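PDB 6PTR: beta sliding clamp from Bartonella birtlesii LL-WM9, which probably tethers DNA polymerases and other proteins to DNA and makes them processive, as a ring-shaped head-to-tail homodimer that encircles the duplex. Local coordinates for residues Ser143-Lys146 and His147-Cys151; Leu271-Arg275 and Gln276-Ser280; Ser289-Arg292 and Gly293-Val296; Thr299-Gly303 and Gln304-Val308. All blocks are in the same frame, centred on the assembly; numbering follows the deposited sequence.

Contact 1 of 4, residues Ser143-Lys146 and His147-Cys151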
loop_
_atom_site.group_PDB
_atom_site.type_symbol
_atom_site.label_atom_id
_atom_site.label_comp_id
_atom_site.label_asym_id
_atom_site.label_seq_id
_atom_site.Cartn_x
_atom_site.Cartn_y
_atom_site.Cartn_z
ATOM N N SER C 143 25.082 -14.966 -5.997
ATOM C CA SER C 143 23.922 -15.637 -6.575
ATOM C C SER C 143 23.636 -16.946 -5.852
ATOM O O SER C 143 22.474 -17.279 -5.603
ATOM C CB SER C 143 24.145 -15.878 -8.061
ATOM O OG SER C 143 25.308 -16.655 -8.241
ATOM N N LYS C 144 24.681 -17.690 -5.485
ATOM C CA LYS C 144 24.465 -18.899 -4.694
ATOM C C LYS C 144 23.887 -18.575 -3.323
ATOM O O LYS C 144 22.958 -19.250 -2.872
ATOM C CB LYS C 144 25.760 -19.692 -4.533
ATOM C CG LYS C 144 25.535 -21.054 -3.894
ATOM C CD LYS C 144 24.663 -21.909 -4.808
ATOM C CE LYS C 144 24.534 -23.332 -4.305
ATOM N NZ LYS C 144 24.160 -24.274 -5.404
ATOM N N LEU C 145 24.437 -17.571 -2.630
ATOM C CA LEU C 145 23.884 -17.205 -1.323
ATOM C C LEU C 145 22.428 -16.784 -1.443
ATOM O O LEU C 145 21.590 -17.141 -0.602
ATOM C CB LEU C 145 24.705 -16.077 -0.690
ATOM C CG LEU C 145 24.121 -15.618 0.659
ATOM C CD1 LEU C 145 24.152 -16.747 1.687
ATOM C CD2 LEU C 145 24.916 -14.410 1.161
ATOM N N LYS C 146 22.097 -16.042 -2.498
ATOM C CA LYS C 146 20.702 -15.669 -2.688
ATOM C C LYS C 146 19.821 -16.903 -2.846
ATOM O O LYS C 146 18.704 -16.945 -2.320
ATOM C CB LYS C 146 20.564 -14.775 -3.910
ATOM C CG LYS C 146 19.142 -14.302 -4.138
ATOM C CD LYS C 146 19.067 -13.428 -5.378
ATOM C CE LYS C 146 17.681 -12.808 -5.565
ATOM N NZ LYS C 146 16.619 -13.813 -5.795
ATOM N N HIS C 147 20.299 -17.892 -3.604
ATOM C CA HIS C 147 19.542 -19.125 -3.784
ATOM C C HIS C 147 19.292 -19.804 -2.444
ATOM O O HIS C 147 18.170 -20.228 -2.155
ATOM C CB HIS C 147 20.291 -20.052 -4.734
ATOM C CG HIS C 147 19.699 -21.425 -4.833
ATOM N ND1 HIS C 147 18.480 -21.667 -5.427
ATOM C CD2 HIS C 147 20.160 -22.626 -4.407
ATOM C CE1 HIS C 147 18.215 -22.961 -5.366
ATOM N NE2 HIS C 147 19.220 -23.566 -4.754
ATOM N N LEU C 148 20.331 -19.916 -1.609
ATOM C CA LEU C 148 20.159 -20.571 -0.311
ATOM C C LEU C 148 19.129 -19.841 0.538
ATOM O O LEU C 148 18.269 -20.470 1.170
ATOM C CB LEU C 148 21.496 -20.646 0.422
ATOM C CG LEU C 148 22.628 -21.349 -0.324
ATOM C CD1 LEU C 148 23.950 -21.090 0.368
ATOM C CD2 LEU C 148 22.341 -22.841 -0.403
ATOM N N LEU C 149 19.210 -18.505 0.578
ATOM C CA LEU C 149 18.273 -17.735 1.384
ATOM C C LEU C 149 16.873 -17.754 0.778
ATOM O O LEU C 149 15.874 -17.791 1.512
ATOM C CB LEU C 149 18.768 -16.293 1.531
ATOM C CG LEU C 149 20.085 -16.185 2.295
ATOM C CD1 LEU C 149 20.643 -14.771 2.262
ATOM C CD2 LEU C 149 19.937 -16.654 3.739
ATOM N N ASP C 150 16.778 -17.721 -0.554
ATOM C CA ASP C 150 15.474 -17.818 -1.217
ATOM C C ASP C 150 14.769 -19.127 -0.902
ATOM O O ASP C 150 13.533 -19.168 -0.833
ATOM C CB ASP C 150 15.619 -17.703 -2.735
ATOM C CG ASP C 150 15.752 -16.273 -3.212
ATOM O OD1 ASP C 150 15.360 -15.342 -2.475
ATOM O OD2 ASP C 150 16.228 -16.096 -4.354
ATOM N N CYS C 151 15.524 -20.213 -0.740
ATOM C CA CYS C 151 14.887 -21.489 -0.405
ATOM C C CYS C 151 14.344 -21.543 1.020
ATOM O O CYS C 151 13.484 -22.390 1.303
ATOM C CB CYS C 151 15.866 -22.648 -0.581
ATOM S SG CYS C 151 16.332 -23.044 -2.269
HETATM O O HOH W 1 21.463 -25.663 -3.661
#
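K146 and D150 form an i to i+4 salt bridge on one helix, with K146 NZ 2.7 Å from D150 OD2. The lysine chain runs out extended and bends only at its last torsion (chi4 -64°). That bend brings NZ onto the carboxylate one turn further along the helix. D150 CG lies beside its own backbone N (chi1 -81°), and OD2 receives the lysine on its syn lone pair, the side facing OD1. OD1 has its own partner, Q218 NE2, so both carboxylate oxygens are held. This pairing probably stabilises the charged form of D150.

The buried side of the helix carries L145 and L149, again four residues apart. L145 CG meets L149 CD1 at 3.9 Å. On the same helix L148 CG rests 3.3 Å from K144 O.

H147 has one ring face against C151 SG, which lies 3.6 Å above the ring plane and toward its rim. Water 1 sits at the ring edge, in plane. It bridges H147 NE2 and K144 NZ through two weak bonds.

Beneath these side chains runs regular alpha-helical bonding, from H147 N to S143 O through D150 N to K146 O. Helix 142-152 belongs to the central domain. L145 packs on L221 and L149 on both L217 and L221 of helix 211-221. L148 and C151 lie on strand 189-196, L148 also touches L182 of strand 179-185, and C151 reaches V372 and Y374 of strand 372-376.

Contact 2 of 4, residues Leu271-Arg275 and Gln276-Ser280; sequences LIVNR and QDFSS
N274 caps the first turn of helix 275-285. Its OD1 accepts from D277 N at 2.8 Å in a nearly straight bond. N274 CG is anti to the backbone N (chi1 179°), which carries the amide over to the helix start. The cap itself is well held. The looser, solvent side is the exposed D277 carboxylate, which only stacks on the N274 amide, the two planes 21° apart.

The tight part lies on the inner side. V273 CG2 touches F278 CB at 3.7 Å, and F278 N binds N274 O at 2.9 Å. R275 O is gripped twice by one residue: S279 N and S279 OG reach it from opposite faces of its plane, each at 2.9 Å.

The R275 guanidinium is fixed by backbone oxygens, NE by S348 O and NH1 by A343 O. The contact is a strand-to-helix corner of the C-terminal domain, with the two axes at 83°. F278 makes an edge-to-face stack with F353 of strand 350-355, and V273 lies on M351 of the same strand. L305 of strand 304-311 touches V273 and F278, while F278 meets L339 and S279 meets L340 of helix 336-345.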
loop_
_atom_site.group_PDB
_atom_site.type_symbol
_atom_site.label_atom_id
_atom_site.label_comp_id
_atom_site.label_asym_id
_atom_site.label_seq_id
_atom_site.Cartn_x
_atom_site.Cartn_y
_atom_site.Cartn_z
ATOM N N LEU C 271 1.927 -38.208 -4.442
ATOM C CA LEU C 271 0.929 -37.429 -5.168
ATOM C C LEU C 271 1.662 -36.444 -6.066
ATOM O O LEU C 271 2.524 -35.704 -5.587
ATOM C CB LEU C 271 0.003 -36.688 -4.199
ATOM C CG LEU C 271 -0.868 -35.558 -4.766
ATOM C CD1 LEU C 271 -1.876 -36.132 -5.778
ATOM C CD2 LEU C 271 -1.600 -34.777 -3.669
ATOM N N ILE C 272 1.345 -36.449 -7.359
ATOM C CA ILE C 272 1.879 -35.466 -8.295
ATOM C C ILE C 272 0.719 -34.658 -8.847
ATOM O O ILE C 272 -0.270 -35.227 -9.316
ATOM C CB ILE C 272 2.650 -36.098 -9.463
ATOM C CG1 ILE C 272 3.682 -37.118 -8.977
ATOM C CG2 ILE C 272 3.316 -34.986 -10.259
ATOM C CD1 ILE C 272 4.366 -37.873 -10.125
ATOM N N VAL C 273 0.853 -33.335 -8.817
ATOM C CA VAL C 273 -0.170 -32.458 -9.358
ATOM C C VAL C 273 0.515 -31.413 -10.224
ATOM O O VAL C 273 1.702 -31.123 -10.068
ATOM C CB VAL C 273 -1.013 -31.777 -8.250
ATOM C CG1 VAL C 273 -1.792 -32.811 -7.443
ATOM C CG2 VAL C 273 -0.129 -30.958 -7.337
ATOM N N ASN C 274 -0.253 -30.850 -11.147
ATOM C CA ASN C 274 0.194 -29.666 -11.859
ATOM C C ASN C 274 0.265 -28.519 -10.872
ATOM O O ASN C 274 -0.744 -28.158 -10.254
ATOM C CB ASN C 274 -0.756 -29.326 -12.998
ATOM C CG ASN C 274 -0.340 -28.082 -13.747
ATOM O OD1 ASN C 274 -0.461 -26.969 -13.247
ATOM N ND2 ASN C 274 0.145 -28.266 -14.962
ATOM N N ARG C 275 1.452 -27.935 -10.731
ATOM C CA ARG C 275 1.662 -26.985 -9.643
ATOM C C ARG C 275 0.755 -25.768 -9.781
ATOM O O ARG C 275 0.184 -25.298 -8.789
ATOM C CB ARG C 275 3.128 -26.554 -9.598
ATOM C CG ARG C 275 3.441 -25.624 -8.451
ATOM C CD ARG C 275 4.908 -25.412 -8.321
ATOM N NE ARG C 275 5.419 -24.780 -9.516
ATOM C CZ ARG C 275 5.478 -23.467 -9.700
ATOM N NH1 ARG C 275 5.075 -22.636 -8.746
ATOM N NH2 ARG C 275 5.959 -22.984 -10.839
ATOM N N GLN C 276 0.628 -25.239 -10.995
ATOM C CA GLN C 276 -0.158 -24.033 -11.215
ATOM C C GLN C 276 -1.644 -24.300 -11.004
ATOM O O GLN C 276 -2.362 -23.492 -10.404
ATOM C CB GLN C 276 0.127 -23.517 -12.631
ATOM C CG GLN C 276 1.597 -23.123 -12.897
ATOM C CD GLN C 276 2.595 -24.297 -13.113
ATOM O OE1 GLN C 276 2.219 -25.463 -13.312
ATOM N NE2 GLN C 276 3.884 -23.966 -13.077
ATOM N N ASP C 277 -2.121 -25.439 -11.508
ATOM C CA ASP C 277 -3.526 -25.794 -11.322
ATOM C C ASP C 277 -3.845 -26.007 -9.849
ATOM O O ASP C 277 -4.922 -25.617 -9.374
ATOM C CB ASP C 277 -3.842 -27.049 -12.135
ATOM C CG ASP C 277 -3.781 -26.805 -13.628
ATOM O OD1 ASP C 277 -3.811 -25.630 -14.067
ATOM O OD2 ASP C 277 -3.713 -27.799 -14.371
ATOM N N PHE C 278 -2.927 -26.649 -9.115
ATOM C CA PHE C 278 -3.114 -26.870 -7.677
ATOM C C PHE C 278 -3.108 -25.550 -6.921
ATOM O O PHE C 278 -3.974 -25.296 -6.073
ATOM C CB PHE C 278 -2.009 -27.794 -7.158
ATOM C CG PHE C 278 -2.045 -28.025 -5.673
ATOM C CD1 PHE C 278 -2.934 -28.935 -5.127
ATOM C CD2 PHE C 278 -1.195 -27.330 -4.825
ATOM C CE1 PHE C 278 -2.971 -29.149 -3.758
ATOM C CE2 PHE C 278 -1.238 -27.532 -3.451
ATOM C CZ PHE C 278 -2.109 -28.449 -2.926
ATOM N N SER C 279 -2.125 -24.697 -7.213
ATOM C CA SER C 279 -2.035 -23.405 -6.541
ATOM C C SER C 279 -3.287 -22.565 -6.771
ATOM O O SER C 279 -3.814 -21.957 -5.834
ATOM C CB SER C 279 -0.795 -22.649 -7.031
ATOM O OG SER C 279 0.374 -23.369 -6.690
ATOM N N SER C 280 -3.760 -22.485 -8.018
ATOM C CA SER C 280 -4.930 -21.661 -8.305
ATOM C C SER C 280 -6.173 -22.213 -7.616
ATOM O O SER C 280 -7.002 -21.454 -7.106
ATOM C CB SER C 280 -5.152 -21.563 -9.812
ATOM O OG SER C 280 -4.039 -20.972 -10.462
#

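Contact 3 of 4, residues Ser289-Arg292 and Gly293-Val296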
loop_
_atom_site.group_PDB
_atom_site.type_symbol
_atom_site.label_atom_id
_atom_site.label_comp_id
_atom_site.label_asym_id
_atom_site.label_seq_id
_atom_site.Cartn_x
_atom_site.Cartn_y
_atom_site.Cartn_z
ATOM N N SER C 289 -11.741 -18.365 3.889
ATOM C CA SER C 289 -11.193 -18.570 5.225
ATOM C C SER C 289 -11.014 -17.242 5.946
ATOM O O SER C 289 -11.024 -16.170 5.333
ATOM C CB SER C 289 -9.856 -19.313 5.156
ATOM O OG SER C 289 -10.058 -20.639 4.703
ATOM N N ASN C 290 -10.869 -17.321 7.266
ATOM C CA ASN C 290 -10.680 -16.115 8.078
ATOM C C ASN C 290 -9.779 -16.471 9.261
ATOM O O ASN C 290 -9.046 -17.463 9.210
ATOM C CB ASN C 290 -12.039 -15.506 8.479
ATOM C CG ASN C 290 -12.848 -16.396 9.433
ATOM O OD1 ASN C 290 -12.349 -17.385 9.957
ATOM N ND2 ASN C 290 -14.106 -16.016 9.677
ATOM N N ASP C 291 -9.853 -15.684 10.345
ATOM C CA ASP C 291 -8.937 -15.865 11.472
ATOM C C ASP C 291 -9.110 -17.199 12.196
ATOM O O ASP C 291 -8.217 -17.597 12.953
ATOM C CB ASP C 291 -9.106 -14.733 12.483
ATOM C CG ASP C 291 -8.739 -13.383 11.910
ATOM O OD1 ASP C 291 -7.924 -13.346 10.957
ATOM O OD2 ASP C 291 -9.270 -12.368 12.409
ATOM N N ARG C 292 -10.224 -17.900 11.997
ATOM C CA ARG C 292 -10.405 -19.179 12.685
ATOM C C ARG C 292 -9.410 -20.225 12.224
ATOM O O ARG C 292 -9.105 -21.160 12.970
ATOM C CB ARG C 292 -11.819 -19.717 12.464
ATOM C CG ARG C 292 -12.903 -18.897 13.123
ATOM C CD ARG C 292 -14.261 -19.475 12.791
ATOM N NE ARG C 292 -15.362 -18.750 13.405
ATOM C CZ ARG C 292 -15.980 -19.124 14.523
ATOM N NH1 ARG C 292 -15.603 -20.216 15.179
ATOM N NH2 ARG C 292 -16.987 -18.409 14.973
ATOM N N GLY C 293 -8.934 -20.114 10.998
ATOM C CA GLY C 293 -8.051 -21.105 10.419
ATOM C C GLY C 293 -8.141 -21.057 8.911
ATOM O O GLY C 293 -9.038 -20.441 8.331
ATOM N N ARG C 294 -7.191 -21.731 8.282
ATOM C CA ARG C 294 -7.058 -21.761 6.840
ATOM C C ARG C 294 -6.968 -23.190 6.361
ATOM O O ARG C 294 -6.247 -23.499 5.417
ATOM C CB ARG C 294 -5.821 -20.976 6.394
ATOM C CG ARG C 294 -5.546 -19.759 7.244
ATOM C CD ARG C 294 -5.248 -18.528 6.425
ATOM N NE ARG C 294 -5.807 -17.340 7.065
ATOM C CZ ARG C 294 -6.781 -16.595 6.553
ATOM N NH1 ARG C 294 -7.225 -15.537 7.220
ATOM N NH2 ARG C 294 -7.299 -16.893 5.368
ATOM N N ALA C 295 -7.681 -24.103 7.026
ATOM C CA ALA C 295 -7.555 -25.504 6.666
ATOM C C ALA C 295 -8.177 -25.745 5.296
ATOM O O ALA C 295 -9.234 -25.196 4.968
ATOM C CB ALA C 295 -8.232 -26.393 7.720
ATOM N N VAL C 296 -7.502 -26.550 4.478
ATOM C CA VAL C 296 -8.098 -27.109 3.272
ATOM C C VAL C 296 -7.919 -28.617 3.346
ATOM O O VAL C 296 -6.836 -29.106 3.696
ATOM C CB VAL C 296 -7.489 -26.516 1.980
ATOM C CG1 VAL C 296 -5.968 -26.712 1.944
ATOM C CG2 VAL C 296 -8.126 -27.151 0.743
HETATM O O HOH W 2 -8.437 -22.375 3.516
HETATM O O HOH W 3 -11.490 -21.455 6.963
HETATM O O HOH W 4 -5.707 -17.980 9.852
#
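The R294 guanidinium lies flat over N290 O, which sits 3.2 Å above the plane and toward its rim. The nearest nitrogen, NH1, is 3.3 Å from N290 O, but the angle is too poor for a hydrogen bond. At the group's other end, NH2 approaches S289 CB at 3.5 Å. Bends at chi2 and chi3 fold the arginine chain back over the loop. Water 4 bonds weakly to R294 NE and N290 O.

The loop itself is a type I beta turn from N290 to G293. G293 N donates to N290 O at 3.2 Å, from above the carbonyl plane. Within the turn, N290 OD1 accepts from R292 N at 3.0 Å, an Asx turn. G293 has backbone angles (156/167°) at which a CB would clash with R292 O.

S289 OG bonds to two waters. Water 3 leads to G293 O and water 2 to A295 O.

D313 OD2 ties the turn to the rest of the domain, in a salt bridge with R292 NE and a hydrogen bond with N290 ND2. D291 OD1 is 4.4 Å from R294 NH1, so opposite charges are near but not paired. The chemistry is that of a surface turn: modest polar bonds, water bridges and the D313 carboxylate hold it, with little apolar burial.

Contact 4 of 4, residues Thr299-Gly303 and Gln304-Val308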
loop_
_atom_site.group_PDB
_atom_site.type_symbol
_atom_site.label_atom_id
_atom_site.label_comp_id
_atom_site.label_asym_id
_atom_site.label_seq_id
_atom_site.Cartn_x
_atom_site.Cartn_y
_atom_site.Cartn_z
ATOM N N THR C 299 -8.877 -34.548 -0.514
ATOM C CA THR C 299 -9.372 -35.913 -0.628
ATOM C C THR C 299 -8.720 -36.521 -1.855
ATOM O O THR C 299 -9.039 -36.139 -2.990
ATOM C CB THR C 299 -10.891 -35.935 -0.731
ATOM O OG1 THR C 299 -11.436 -35.337 0.458
ATOM C CG2 THR C 299 -11.389 -37.370 -0.864
ATOM N N ILE C 300 -7.805 -37.463 -1.633
ATOM C CA ILE C 300 -6.934 -37.962 -2.689
ATOM C C ILE C 300 -7.401 -39.354 -3.053
ATOM O O ILE C 300 -7.489 -40.238 -2.188
ATOM C CB ILE C 300 -5.459 -37.978 -2.268
ATOM C CG1 ILE C 300 -5.083 -36.700 -1.532
ATOM C CG2 ILE C 300 -4.561 -38.132 -3.498
ATOM C CD1 ILE C 300 -3.744 -36.803 -0.841
ATOM N N GLU C 301 -7.722 -39.539 -4.326
ATOM C CA GLU C 301 -8.140 -40.818 -4.867
ATOM C C GLU C 301 -7.325 -41.083 -6.126
ATOM O O GLU C 301 -6.536 -40.243 -6.568
ATOM C CB GLU C 301 -9.652 -40.827 -5.149
ATOM C CG GLU C 301 -10.489 -41.285 -3.964
ATOM C CD GLU C 301 -11.539 -40.268 -3.523
ATOM O OE1 GLU C 301 -12.124 -40.461 -2.432
ATOM O OE2 GLU C 301 -11.789 -39.286 -4.255
ATOM N N HIS C 302 -7.487 -42.275 -6.688
ATOM C CA HIS C 302 -6.772 -42.603 -7.911
ATOM C C HIS C 302 -7.078 -41.575 -8.995
ATOM O O HIS C 302 -8.232 -41.406 -9.401
ATOM C CB HIS C 302 -7.144 -44.011 -8.373
ATOM C CG HIS C 302 -6.583 -45.095 -7.504
ATOM N ND1 HIS C 302 -6.868 -46.430 -7.699
ATOM C CD2 HIS C 302 -5.749 -45.041 -6.438
ATOM C CE1 HIS C 302 -6.233 -47.152 -6.792
ATOM N NE2 HIS C 302 -5.547 -46.334 -6.014
ATOM N N GLY C 303 -6.041 -40.871 -9.441
ATOM C CA GLY C 303 -6.152 -39.965 -10.565
ATOM C C GLY C 303 -6.820 -38.638 -10.279
ATOM O O GLY C 303 -6.975 -37.835 -11.209
ATOM N N GLN C 304 -7.188 -38.358 -9.032
ATOM C CA GLN C 304 -8.126 -37.275 -8.756
ATOM C C GLN C 304 -7.865 -36.665 -7.387
ATOM O O GLN C 304 -7.685 -37.382 -6.400
ATOM C CB GLN C 304 -9.552 -37.822 -8.831
ATOM C CG GLN C 304 -10.655 -36.863 -8.534
ATOM C CD GLN C 304 -11.994 -37.570 -8.540
ATOM O OE1 GLN C 304 -12.683 -37.629 -7.521
ATOM N NE2 GLN C 304 -12.363 -38.128 -9.688
ATOM N N LEU C 305 -7.879 -35.338 -7.322
ATOM C CA LEU C 305 -7.745 -34.637 -6.057
ATOM C C LEU C 305 -8.922 -33.689 -5.884
ATOM O O LEU C 305 -9.167 -32.839 -6.749
ATOM C CB LEU C 305 -6.430 -33.854 -6.002
ATOM C CG LEU C 305 -6.192 -32.899 -4.841
ATOM C CD1 LEU C 305 -6.054 -33.685 -3.568
ATOM C CD2 LEU C 305 -4.950 -32.082 -5.083
ATOM N N LYS C 306 -9.638 -33.818 -4.769
ATOM C CA LYS C 306 -10.675 -32.854 -4.408
ATOM C C LYS C 306 -10.210 -32.013 -3.237
ATOM O O LYS C 306 -9.553 -32.519 -2.322
ATOM C CB LYS C 306 -11.990 -33.554 -4.043
ATOM C CG LYS C 306 -12.613 -34.316 -5.201
ATOM C CD LYS C 306 -14.058 -34.697 -4.903
ATOM C CE LYS C 306 -14.222 -36.192 -4.727
ATOM N NZ LYS C 306 -15.665 -36.560 -4.692
ATOM N N LEU C 307 -10.576 -30.731 -3.259
ATOM C CA LEU C 307 -10.217 -29.782 -2.220
ATOM C C LEU C 307 -11.506 -29.286 -1.594
ATOM O O LEU C 307 -12.467 -29.022 -2.310
ATOM C CB LEU C 307 -9.458 -28.585 -2.804
ATOM C CG LEU C 307 -8.211 -28.917 -3.593
ATOM C CD1 LEU C 307 -7.634 -27.648 -4.191
ATOM C CD2 LEU C 307 -7.213 -29.569 -2.662
ATOM N N VAL C 308 -11.537 -29.157 -0.267
ATOM C CA VAL C 308 -12.718 -28.621 0.410
ATOM C C VAL C 308 -12.279 -27.699 1.534
ATOM O O VAL C 308 -11.423 -28.066 2.351
ATOM C CB VAL C 308 -13.631 -29.720 0.985
ATOM C CG1 VAL C 308 -14.850 -29.042 1.616
ATOM C CG2 VAL C 308 -14.072 -30.676 -0.090
HETATM O O HOH W 5 -11.678 -32.806 -0.034
#
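Backbone hydrogen bonds zip T299-E301 to Q304-K306 as an antiparallel hairpin. T299 and K306 exchange two bonds, T299 N to K306 O at 2.8 Å and K306 N to T299 O at 3.0 Å. E301 and Q304 form the next hydrogen-bonded pair. Q304 N reaches E301 O at 3.2 Å from well above the carbonyl plane, where the type II turn closes. G303 takes the positive-phi position of that turn (phi 77°).

Apolar contact falls on the buried face. I300 and L305, the non-hydrogen-bonded pair, lie side by side, with I300 CG1 3.8 Å from L305 CD1. L305 CG is anti to the backbone N (chi1 172°), which brings CD1 toward I300.

Polar side chains take the other face. E301 and Q304 run alongside each other with their flat ends perpendicular. E301 OE2 stays 4.8 Å from K306 NZ, too far for a salt bridge. T299 OG1 holds water 5 at 2.6 Å and also bonds to E331 OE2. The water reaches K306 O weakly.

The chemistry is two-faced. Leucine and isoleucine meet the domain interior, where L305 touches L321 of strand 315-322, while charged and amide groups line the outer face, with E301 and K306 near each other but not bonded.

Overall arrangement
Contact 1 stands apart in the central domain, its centre 24 to 34 Å from the others; contacts 2, 3 and 4 share the C-terminal domain. Contacts 2 and 4 meet directly: F278 CD1 lies 3.7 Å from L305 CD2, and L271 also packs on I300. Contacts 3 and 4 both use strand 295-301 and touch through V296 and L307. Contact 3 is the surface member, built on a turn and its waters. The other three are partly buried and set leucine, isoleucine, valine or phenylalanine inward. Their polar chemistry differs: an ion pair in contact 1, a helix cap in contact 2 and backbone strand pairing in contact 4.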